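Local coordinates for protein metallo-beta-lactamase FIM-1 (PDB 6V3Q) that probably hydrolyses the ring of beta-lactam antibiotics to substituted beta-amino acids, using zinc as cofactor, and thereby serves antibiotic resistance, at residues F79-H83 against D84-G88; Y101-A104 against D105-R108; P141-G144 against H145-N149; G175-A178 against D179-L182; A183-K186 against T187-A191. One frame throughout, in Å; residues are numbered along the deposited sequence.

Contact 1. Residues F79-H83 against D84-G88. With ZN (zinc ion), chain C.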
# COMPACT_ATOMS: atom_id res chain seq x y z
N PHE A 79 11.41 -19.81 -8.66
CA PHE A 79 10.32 -19.11 -8.02
C PHE A 79 9.84 -19.92 -6.82
O PHE A 79 9.83 -21.16 -6.84
CB PHE A 79 9.17 -18.88 -9.00
CG PHE A 79 9.63 -18.64 -10.41
CD1 PHE A 79 10.21 -17.43 -10.77
CD2 PHE A 79 9.50 -19.63 -11.37
CE1 PHE A 79 10.65 -17.21 -12.06
CE2 PHE A 79 9.94 -19.41 -12.67
CZ PHE A 79 10.51 -18.20 -13.01
N THR A 80 9.44 -19.21 -5.76
CA THR A 80 9.18 -19.85 -4.48
C THR A 80 7.75 -20.35 -4.32
O THR A 80 7.52 -21.27 -3.53
CB THR A 80 9.53 -18.89 -3.34
OG1 THR A 80 8.78 -17.68 -3.47
CG2 THR A 80 11.02 -18.56 -3.37
N HIS A 81 6.78 -19.78 -5.04
CA HIS A 81 5.44 -20.36 -5.11
C HIS A 81 4.67 -19.67 -6.23
O HIS A 81 5.15 -18.71 -6.84
CB HIS A 81 4.69 -20.25 -3.77
CG HIS A 81 4.33 -18.85 -3.38
ND1 HIS A 81 5.25 -17.94 -2.92
CD2 HIS A 81 3.13 -18.21 -3.36
CE1 HIS A 81 4.65 -16.80 -2.63
NE2 HIS A 81 3.36 -16.94 -2.89
N ALA A 82 3.48 -20.19 -6.50
CA ALA A 82 2.71 -19.79 -7.68
C ALA A 82 1.66 -18.74 -7.31
O ALA A 82 0.45 -18.97 -7.36
CB ALA A 82 2.07 -21.02 -8.32
N HIS A 83 2.16 -17.57 -6.94
CA HIS A 83 1.38 -16.35 -6.84
C HIS A 83 2.02 -15.29 -7.73
O HIS A 83 3.17 -15.44 -8.16
CB HIS A 83 1.27 -15.87 -5.39
CG HIS A 83 0.20 -16.56 -4.61
ND1 HIS A 83 0.04 -16.40 -3.25
CD2 HIS A 83 -0.78 -17.41 -5.00
CE1 HIS A 83 -0.98 -17.12 -2.83
NE2 HIS A 83 -1.50 -17.75 -3.87
N ASP A 84 1.28 -14.22 -8.00
CA ASP A 84 1.73 -13.26 -9.01
C ASP A 84 2.87 -12.36 -8.53
O ASP A 84 3.50 -11.70 -9.37
CB ASP A 84 0.57 -12.39 -9.50
CG ASP A 84 -0.33 -11.91 -8.38
OD1 ASP A 84 0.18 -11.25 -7.45
OD2 ASP A 84 -1.54 -12.18 -8.44
N ASP A 85 3.16 -12.31 -7.24
CA ASP A 85 4.35 -11.57 -6.82
C ASP A 85 5.62 -12.39 -6.97
O ASP A 85 6.72 -11.82 -6.86
CB ASP A 85 4.20 -11.08 -5.37
CG ASP A 85 3.84 -12.19 -4.41
OD1 ASP A 85 3.15 -13.15 -4.83
OD2 ASP A 85 4.23 -12.10 -3.23
N LYS A 86 5.50 -13.69 -7.22
CA LYS A 86 6.65 -14.56 -7.43
C LYS A 86 6.78 -15.06 -8.86
O LYS A 86 7.90 -15.20 -9.35
CB LYS A 86 6.59 -15.77 -6.49
CG LYS A 86 6.49 -15.40 -5.04
CD LYS A 86 7.43 -14.26 -4.71
CE LYS A 86 7.35 -13.89 -3.25
NZ LYS A 86 8.23 -12.75 -2.90
N MET A 87 5.66 -15.33 -9.53
CA MET A 87 5.68 -15.84 -10.90
C MET A 87 4.95 -14.92 -11.87
O MET A 87 4.55 -15.35 -12.95
CB MET A 87 5.08 -17.24 -10.96
CG MET A 87 5.81 -18.26 -10.10
SD MET A 87 5.22 -19.95 -10.35
CE MET A 87 5.71 -20.23 -12.05
N GLY A 88 4.75 -13.65 -11.50
CA GLY A 88 4.00 -12.74 -12.34
C GLY A 88 4.66 -12.44 -13.67
O GLY A 88 3.97 -12.13 -14.65
ZN ZN C . 1.68 -15.79 -2.02
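H81 and K86 are brought together by two torsions: in H81 the ring carbon CG stands between the backbone N and the carbonyl carbon (chi1 68°), and the K86 chain is bent at chi2 (-43°). The bend brings K86 CG obliquely to the imidazole, 3.3 Å from H81 CE1, while NZ runs on past the ring to a hydrogen bond with S205. Across the turn, the carbonyl of H81 is met by carbon, K86 CB lying 3.3 Å and M87 CG 3.4 Å from H81 O. M87 also crosses F79 at about a right angle; its SD sits 5.3 Å from the centroid of the F79 ring, an oblique Met-aromatic contact, and touches A82 CB. The turn itself is gripped at one oxygen. M87 N donates to H83 O at 2.8 Å and nearly straight (163°), and K86 N reaches the same oxygen at 3.1 Å from above the carbonyl plane, so H83 O takes both amides at the start of the weakly bonded helical turn 84-87. Both histidines hold the zinc ion, but through different nitrogens: H81 by NE2 at 2.2 Å and H83 by ND1 at 2.1 Å, leaving H83 NE2 to hydrogen-bond with D179. H145 supplies the third histidine nitrogen, and D85 OD1 does not ligate the metal. The run H81-A82-H83-D84-D85 is the HxHxD zinc-binding motif of the metallo-beta-lactamase superfamily.

Contact 2. Residues Y101-A104 against D105-R108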
# COMPACT_ATOMS: atom_id res chain seq x y z
N TYR A 101 12.89 -22.61 -13.24
CA TYR A 101 12.58 -23.74 -12.38
C TYR A 101 11.50 -23.36 -11.38
O TYR A 101 11.41 -22.21 -10.95
CB TYR A 101 13.81 -24.24 -11.62
CG TYR A 101 14.93 -24.79 -12.47
CD1 TYR A 101 15.08 -26.16 -12.64
CD2 TYR A 101 15.84 -23.95 -13.09
CE1 TYR A 101 16.11 -26.68 -13.41
CE2 TYR A 101 16.87 -24.45 -13.86
CZ TYR A 101 17.00 -25.82 -14.02
OH TYR A 101 18.02 -26.32 -14.78
N ALA A 102 10.70 -24.35 -10.99
CA ALA A 102 9.75 -24.19 -9.90
C ALA A 102 9.38 -25.57 -9.38
O ALA A 102 9.62 -26.58 -10.04
CB ALA A 102 8.50 -23.42 -10.34
N ALA A 103 8.81 -25.60 -8.18
CA ALA A 103 8.31 -26.84 -7.63
C ALA A 103 7.24 -27.42 -8.54
O ALA A 103 6.50 -26.68 -9.20
CB ALA A 103 7.73 -26.61 -6.23
N ALA A 104 7.18 -28.76 -8.61
CA ALA A 104 6.21 -29.41 -9.49
C ALA A 104 4.80 -28.94 -9.18
O ALA A 104 4.00 -28.69 -10.09
CB ALA A 104 6.31 -30.93 -9.36
N ASP A 105 4.49 -28.77 -7.89
CA ASP A 105 3.17 -28.28 -7.50
C ASP A 105 2.96 -26.84 -7.95
O ASP A 105 1.84 -26.46 -8.31
CB ASP A 105 3.01 -28.39 -5.98
CG ASP A 105 1.56 -28.36 -5.56
OD1 ASP A 105 0.69 -28.57 -6.43
OD2 ASP A 105 1.29 -28.14 -4.36
N SER A 106 4.01 -26.02 -7.94
CA SER A 106 3.87 -24.64 -8.38
C SER A 106 3.58 -24.56 -9.87
O SER A 106 2.83 -23.69 -10.32
CB SER A 106 5.13 -23.84 -8.04
OG SER A 106 5.30 -23.73 -6.64
N ASN A 107 4.17 -25.47 -10.65
CA ASN A 107 3.94 -25.47 -12.09
C ASN A 107 2.55 -25.99 -12.44
O ASN A 107 1.99 -25.61 -13.47
CB ASN A 107 5.01 -26.29 -12.80
CG ASN A 107 6.33 -25.55 -12.91
OD1 ASN A 107 6.35 -24.32 -12.88
ND2 ASN A 107 7.42 -26.29 -13.04
N ARG A 108 1.99 -26.87 -11.61
CA ARG A 108 0.68 -27.43 -11.89
C ARG A 108 -0.44 -26.43 -11.63
O ARG A 108 -1.43 -26.39 -12.38
CB ARG A 108 0.46 -28.70 -11.07
CG ARG A 108 1.33 -29.87 -11.47
CD ARG A 108 0.89 -31.12 -10.74
NE ARG A 108 0.89 -30.91 -9.29
CZ ARG A 108 0.19 -31.64 -8.43
NH1 ARG A 108 -0.58 -32.63 -8.86
NH2 ARG A 108 0.25 -31.37 -7.13
O HOH W 1 8.13 -23.15 -6.73
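A103 and A104 pass from strand to helix through two i to i+4 backbone bonds, N107 N to A103 O at 3.0 Å and R108 N to A104 O at 3.1 Å, with a weak additional bond from S106 N to A103 O. A103 occupies the N-cap position and, being alanine, brings no side-chain oxygen to it. On the buried side N107 bends back toward the strand: its CG lies anti to the carbonyl carbon (chi1 -77°), which places OD1 3.4 Å from A102 CB. Both polar atoms of that amide bond beyond the turn, ND2 to D121 and OD1 to the backbone N of A118. S106 takes a similar first torsion and points OG back along the chain, where a water closes the gap, accepting from A103 N at 2.9 Å and donating to S106 OG at 2.9 Å; the same hydroxyl lies very close to D148 OD2, probably a hydrogen bond. Toward the outside, R108 CG rests 3.2 Å from A104 O. Its guanidinium then reaches back one turn, R108 NH2 forming a salt bridge with D105 OD1 at 2.9 Å. The nitrogen approaches from above the carboxylate plane, 63° out of it, and the other oxygen, D105 OD2, is paired with R147. By its topology this is the first corner of a beta-alpha-beta unit, where strand 99-102 gives way to helix 104-108 before the chain returns as strand 120-121.

Contact 3. Residues P141-G144 against H145-N149. With ZN (zinc ion), chain C.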
# COMPACT_ATOMS: atom_id res chain seq x y z
N PRO A 141 10.20 -27.11 2.46
CA PRO A 141 9.85 -27.34 3.86
C PRO A 141 8.44 -27.87 4.10
O PRO A 141 8.09 -28.12 5.26
CB PRO A 141 10.00 -25.94 4.46
CG PRO A 141 9.56 -25.04 3.36
CD PRO A 141 9.95 -25.72 2.06
N GLY A 142 7.63 -28.03 3.06
CA GLY A 142 6.27 -28.46 3.22
C GLY A 142 5.29 -27.31 3.17
O GLY A 142 5.69 -26.14 3.08
N PRO A 143 4.00 -27.61 3.23
CA PRO A 143 2.99 -26.56 3.09
C PRO A 143 3.08 -25.54 4.22
O PRO A 143 3.43 -25.86 5.35
CB PRO A 143 1.66 -27.33 3.14
CG PRO A 143 2.02 -28.74 2.78
CD PRO A 143 3.40 -28.95 3.33
N GLY A 144 2.76 -24.29 3.88
CA GLY A 144 2.74 -23.20 4.83
C GLY A 144 1.88 -22.05 4.35
O GLY A 144 0.65 -22.12 4.45
N HIS A 145 2.51 -21.01 3.81
CA HIS A 145 1.75 -19.92 3.20
C HIS A 145 0.91 -20.43 2.04
O HIS A 145 -0.25 -20.02 1.87
CB HIS A 145 2.69 -18.80 2.75
CG HIS A 145 2.08 -17.84 1.78
ND1 HIS A 145 1.19 -16.86 2.16
CD2 HIS A 145 2.21 -17.73 0.44
CE1 HIS A 145 0.81 -16.17 1.10
NE2 HIS A 145 1.42 -16.68 0.04
N THR A 146 1.48 -21.31 1.22
CA THR A 146 0.74 -22.08 0.24
C THR A 146 1.18 -23.54 0.35
O THR A 146 2.13 -23.87 1.06
CB THR A 146 0.95 -21.56 -1.19
OG1 THR A 146 2.34 -21.63 -1.52
CG2 THR A 146 0.47 -20.12 -1.32
N ARG A 147 0.49 -24.41 -0.38
CA ARG A 147 0.85 -25.82 -0.38
C ARG A 147 2.20 -26.05 -1.05
O ARG A 147 2.89 -27.03 -0.74
CB ARG A 147 -0.23 -26.65 -1.09
CG ARG A 147 -0.29 -28.10 -0.65
CD ARG A 147 -0.94 -29.01 -1.70
NE ARG A 147 -2.15 -28.43 -2.29
CZ ARG A 147 -2.31 -28.22 -3.59
NH1 ARG A 147 -1.35 -28.55 -4.44
NH2 ARG A 147 -3.44 -27.69 -4.05
N ASP A 148 2.61 -25.15 -1.94
CA ASP A 148 3.74 -25.38 -2.82
C ASP A 148 4.96 -24.54 -2.49
O ASP A 148 5.96 -24.62 -3.22
CB ASP A 148 3.34 -25.12 -4.27
CG ASP A 148 2.83 -23.71 -4.49
OD1 ASP A 148 1.93 -23.29 -3.75
OD2 ASP A 148 3.35 -23.02 -5.39
N ASN A 149 4.92 -23.73 -1.44
CA ASN A 149 6.01 -22.78 -1.20
C ASN A 149 7.32 -23.50 -0.90
O ASN A 149 7.34 -24.52 -0.20
CB ASN A 149 5.66 -21.82 -0.05
CG ASN A 149 5.23 -22.53 1.23
OD1 ASN A 149 4.59 -21.92 2.09
ND2 ASN A 149 5.58 -23.80 1.38
ZN ZN C . 1.68 -15.79 -2.02
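N149 folds its side chain back onto the loop that precedes it, with G142 and G144 as its partners across the turn. From CB the chain turns so that CG stands between the backbone N and the carbonyl carbon (chi1 53°), and this brings N149 CG within 4.0 Å of G144 N. Beyond CG the amide splits its work. Its oxygen gathers backbone donors of its own half of the loop: T146 N reaches N149 OD1 at 3.3 Å, fairly straight but from above the amide plane, and H145 N adds a weak bond at 2.8 Å. Its nitrogen looks the other way, N149 ND2 donating to G142 O at 2.9 Å with that oxygen lying in the plane of the amide. One flat group thus bridges both limbs of the loop, its rotation fixed by bonds at either end. The loop, between strands 137-139 and 151-154, delivers the third zinc histidine of the class B active site: H145 NE2 binds the zinc ion at 2.3 Å, alongside H81 and H83. A backbone bond closes the turn at G144, G144 N to T146 O at 2.9 Å and almost linear (175°), and the same oxygen receives a CA-H...O contact from P143 CA at 3.5 Å. The P143 ring lies obliquely against R147, whose guanidinium end turns away from it. Nearer the metal, T146 OG1 donates to D148 OD1 at 2.8 Å, and D148 OD2 in turn accepts from the backbone N of A82, beside the zinc-binding H81 and H83.

Contact 4. Residues G175-A178 against D179-L182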
# COMPACT_ATOMS: atom_id res chain seq x y z
N GLY A 175 -1.35 -12.70 7.50
CA GLY A 175 -1.64 -12.10 6.21
C GLY A 175 -2.73 -12.82 5.44
O GLY A 175 -3.71 -13.28 6.03
N ASN A 176 -2.56 -12.92 4.13
CA ASN A 176 -3.49 -13.66 3.28
C ASN A 176 -3.37 -15.15 3.57
O ASN A 176 -2.35 -15.77 3.27
CB ASN A 176 -3.19 -13.37 1.81
CG ASN A 176 -4.00 -14.25 0.87
OD1 ASN A 176 -5.21 -14.41 1.04
ND2 ASN A 176 -3.33 -14.84 -0.11
N THR A 177 -4.42 -15.72 4.16
CA THR A 177 -4.44 -17.13 4.56
C THR A 177 -5.40 -17.96 3.72
O THR A 177 -5.78 -19.06 4.13
CB THR A 177 -4.78 -17.26 6.04
OG1 THR A 177 -5.87 -16.38 6.36
CG2 THR A 177 -3.58 -16.90 6.90
N ALA A 178 -5.81 -17.45 2.55
CA ALA A 178 -6.79 -18.17 1.74
C ALA A 178 -6.26 -19.53 1.29
O ALA A 178 -6.99 -20.53 1.34
CB ALA A 178 -7.17 -17.32 0.52
N ASP A 179 -5.01 -19.58 0.85
CA ASP A 179 -4.42 -20.81 0.33
C ASP A 179 -3.47 -21.48 1.32
O ASP A 179 -2.70 -22.36 0.92
CB ASP A 179 -3.68 -20.52 -0.98
CG ASP A 179 -4.48 -19.63 -1.91
OD1 ASP A 179 -5.71 -19.82 -2.03
OD2 ASP A 179 -3.88 -18.72 -2.53
N ALA A 180 -3.52 -21.10 2.59
CA ALA A 180 -2.51 -21.52 3.55
C ALA A 180 -2.86 -22.86 4.19
O ALA A 180 -4.01 -23.32 4.16
CB ALA A 180 -2.34 -20.46 4.64
N ASP A 181 -1.84 -23.49 4.77
CA ASP A 181 -1.98 -24.69 5.59
C ASP A 181 -1.63 -24.27 7.02
O ASP A 181 -0.47 -24.28 7.42
CB ASP A 181 -1.07 -25.82 5.08
CG ASP A 181 -1.37 -27.16 5.74
OD1 ASP A 181 -1.67 -27.19 6.95
OD2 ASP A 181 -1.29 -28.19 5.04
N LEU A 182 -2.66 -23.89 7.78
CA LEU A 182 -2.44 -23.37 9.13
C LEU A 182 -1.88 -24.44 10.05
O LEU A 182 -1.09 -24.13 10.95
CB LEU A 182 -3.75 -22.82 9.69
CG LEU A 182 -4.36 -21.61 8.98
CD1 LEU A 182 -5.62 -21.16 9.70
CD2 LEU A 182 -3.35 -20.48 8.90
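T177 and A180 are joined by the sole backbone hydrogen bond between the segments, A180 N to T177 O, which is well aligned (166°) but long and weak at 3.4 Å. Its i to i+3 spacing, together with helical angles at A178 followed by phi -104°, psi 15° at D179, identifies a type I beta turn over residues 177-180. A second weak polar bond precedes it: A178 N donates to N176 OD1 at 3.4 Å, the i to i+2 pattern of an Asx turn. Van der Waals contacts are few. A180 CB points back to the T177 backbone, 3.7 Å from T177 O and 3.9 Å from T177 CA, and farther along the two methyls T177 CG2 and L182 CD2 meet at 4.1 Å, their side chains crossing at about a right angle. The carboxylate-bearing side chain of the turn, D179, has one oxygen lying back on the peptide before it, OD1 3.4 Å from A178 C. Its other oxygen, OD2, hydrogen-bonds to NE2 of H83. A backbone bond from D181 N to G144 O ties the end of the loop to the neighbouring zinc loop. Weak bonds at an exposed turn suggest that its own chemistry holds it only lightly. The bond from D179, by contrast, falls on the imidazole nitrogen that does not bind zinc; a second-shell carboxylate so placed probably helps to fix the rotation of the ring and may raise the electron density of the nitrogen that binds zinc.

Contact 5. Residues A183-K186 against T187-A191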
# COMPACT_ATOMS: atom_id res chain seq x y z
N ALA A 183 -2.26 -25.70 9.84
CA ALA A 183 -1.79 -26.78 10.71
C ALA A 183 -0.30 -27.01 10.56
O ALA A 183 0.39 -27.32 11.54
CB ALA A 183 -2.57 -28.06 10.41
N HIS A 184 0.23 -26.88 9.35
CA HIS A 184 1.61 -27.25 9.06
C HIS A 184 2.56 -26.05 8.95
O HIS A 184 3.77 -26.25 8.88
CB HIS A 184 1.68 -28.06 7.76
CG HIS A 184 3.00 -28.72 7.51
ND1 HIS A 184 3.92 -28.23 6.61
CD2 HIS A 184 3.57 -29.82 8.06
CE1 HIS A 184 4.99 -29.01 6.60
NE2 HIS A 184 4.80 -29.98 7.48
N TRP A 185 2.03 -24.82 8.96
CA TRP A 185 2.87 -23.65 8.70
C TRP A 185 4.02 -23.56 9.69
O TRP A 185 5.16 -23.29 9.30
CB TRP A 185 2.02 -22.38 8.72
CG TRP A 185 2.69 -21.17 8.10
CD1 TRP A 185 4.02 -20.92 8.02
CD2 TRP A 185 2.03 -20.06 7.48
NE1 TRP A 185 4.25 -19.72 7.39
CE2 TRP A 185 3.04 -19.17 7.05
CE3 TRP A 185 0.70 -19.72 7.24
CZ2 TRP A 185 2.76 -17.97 6.40
CZ3 TRP A 185 0.42 -18.53 6.59
CH2 TRP A 185 1.44 -17.67 6.18
N LYS A 186 3.75 -23.80 10.98
CA LYS A 186 4.83 -23.71 11.97
C LYS A 186 5.89 -24.77 11.72
O LYS A 186 7.09 -24.49 11.82
CB LYS A 186 4.27 -23.84 13.39
CG LYS A 186 5.30 -23.54 14.47
CD LYS A 186 5.32 -24.58 15.57
CE LYS A 186 4.13 -24.45 16.50
NZ LYS A 186 4.26 -25.33 17.69
N THR A 187 5.47 -25.99 11.38
CA THR A 187 6.42 -27.06 11.10
C THR A 187 7.35 -26.69 9.94
O THR A 187 8.55 -26.97 9.99
CB THR A 187 5.67 -28.36 10.79
OG1 THR A 187 4.91 -28.75 11.94
CG2 THR A 187 6.64 -29.48 10.44
N ALA A 188 6.81 -26.03 8.92
CA ALA A 188 7.63 -25.65 7.77
C ALA A 188 8.63 -24.56 8.15
O ALA A 188 9.79 -24.60 7.73
CB ALA A 188 6.74 -25.18 6.62
N VAL A 189 8.20 -23.58 8.95
CA VAL A 189 9.10 -22.52 9.39
C VAL A 189 10.26 -23.11 10.20
O VAL A 189 11.43 -22.79 9.97
CB VAL A 189 8.34 -21.46 10.19
CG1 VAL A 189 9.30 -20.41 10.74
CG2 VAL A 189 7.28 -20.81 9.32
N LEU A 190 9.93 -23.99 11.15
CA LEU A 190 10.97 -24.60 11.98
C LEU A 190 11.88 -25.51 11.16
O LEU A 190 13.06 -25.67 11.51
CB LEU A 190 10.33 -25.39 13.12
CG LEU A 190 9.53 -24.56 14.14
CD1 LEU A 190 9.08 -25.42 15.30
CD2 LEU A 190 10.36 -23.37 14.63
N ALA A 191 11.36 -26.11 10.09
CA ALA A 191 12.21 -26.94 9.23
C ALA A 191 13.23 -26.09 8.50
O ALA A 191 14.37 -26.53 8.28
CB ALA A 191 11.34 -27.72 8.25
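W185 and V189 make the tight side of this helical turn. The methyl V189 CG2 sits at the edge of the indole, 3.5 Å from W185 CD1, and is pressed as well against the tryptophan carbonyl, 3.3 Å from W185 O. The indole NE1 is satisfied by L165 O. Regular i to i+4 bonds carry the backbone through this turn: A188 N to H184 O at 3.0 Å, V189 N to W185 O at 3.1 Å, and L190 N to K186 O at 3.0 Å, the last nearly straight (171°). H184, partly exposed, stands between the two sides. Its ring swings beside the helix because chi1 (-169°) sets CG opposite the backbone N, so that T187 CB lies over one face, off centre and 4.0 Å from the centroid of the H184 ring, a CH-pi contact; H184 ND1 hydrogen-bonds to P143 O. On the solvent side K186 and L190 run alongside each other with only a loose touch, K186 CD to L190 CD1 at 3.9 Å, and K186 NZ forms a salt bridge with E223. Within the fold, helix 185-195 packs W185 and V189 against helix 213-226, which also carries E223, while A188 faces P141 in the loop between strands 137-139 and 151-154.

Contacts 1 and 3 are buried and share the zinc ion; both follow strands, contact 1 as a loop running into a short helical turn, contact 3 as a loop throughout, and their chemistry is metal bonds and polar groups fixed by several partners. Contacts 2 and 5 are partly buried helix starts, dominated by repeating backbone bonds, with salt bridges toward the outside. Contact 4 is a surface turn with weak internal bonds. Contact 1 lies beside contact 2 on the side of the seven-stranded sheet, whereas contacts 3, 4 and 5 adjoin one another in the other half. Polar bonds cross between these halves: a salt bridge joins 105-108 to 145-149, and 175-182 hydrogen-bonds to one zinc ligand, H83.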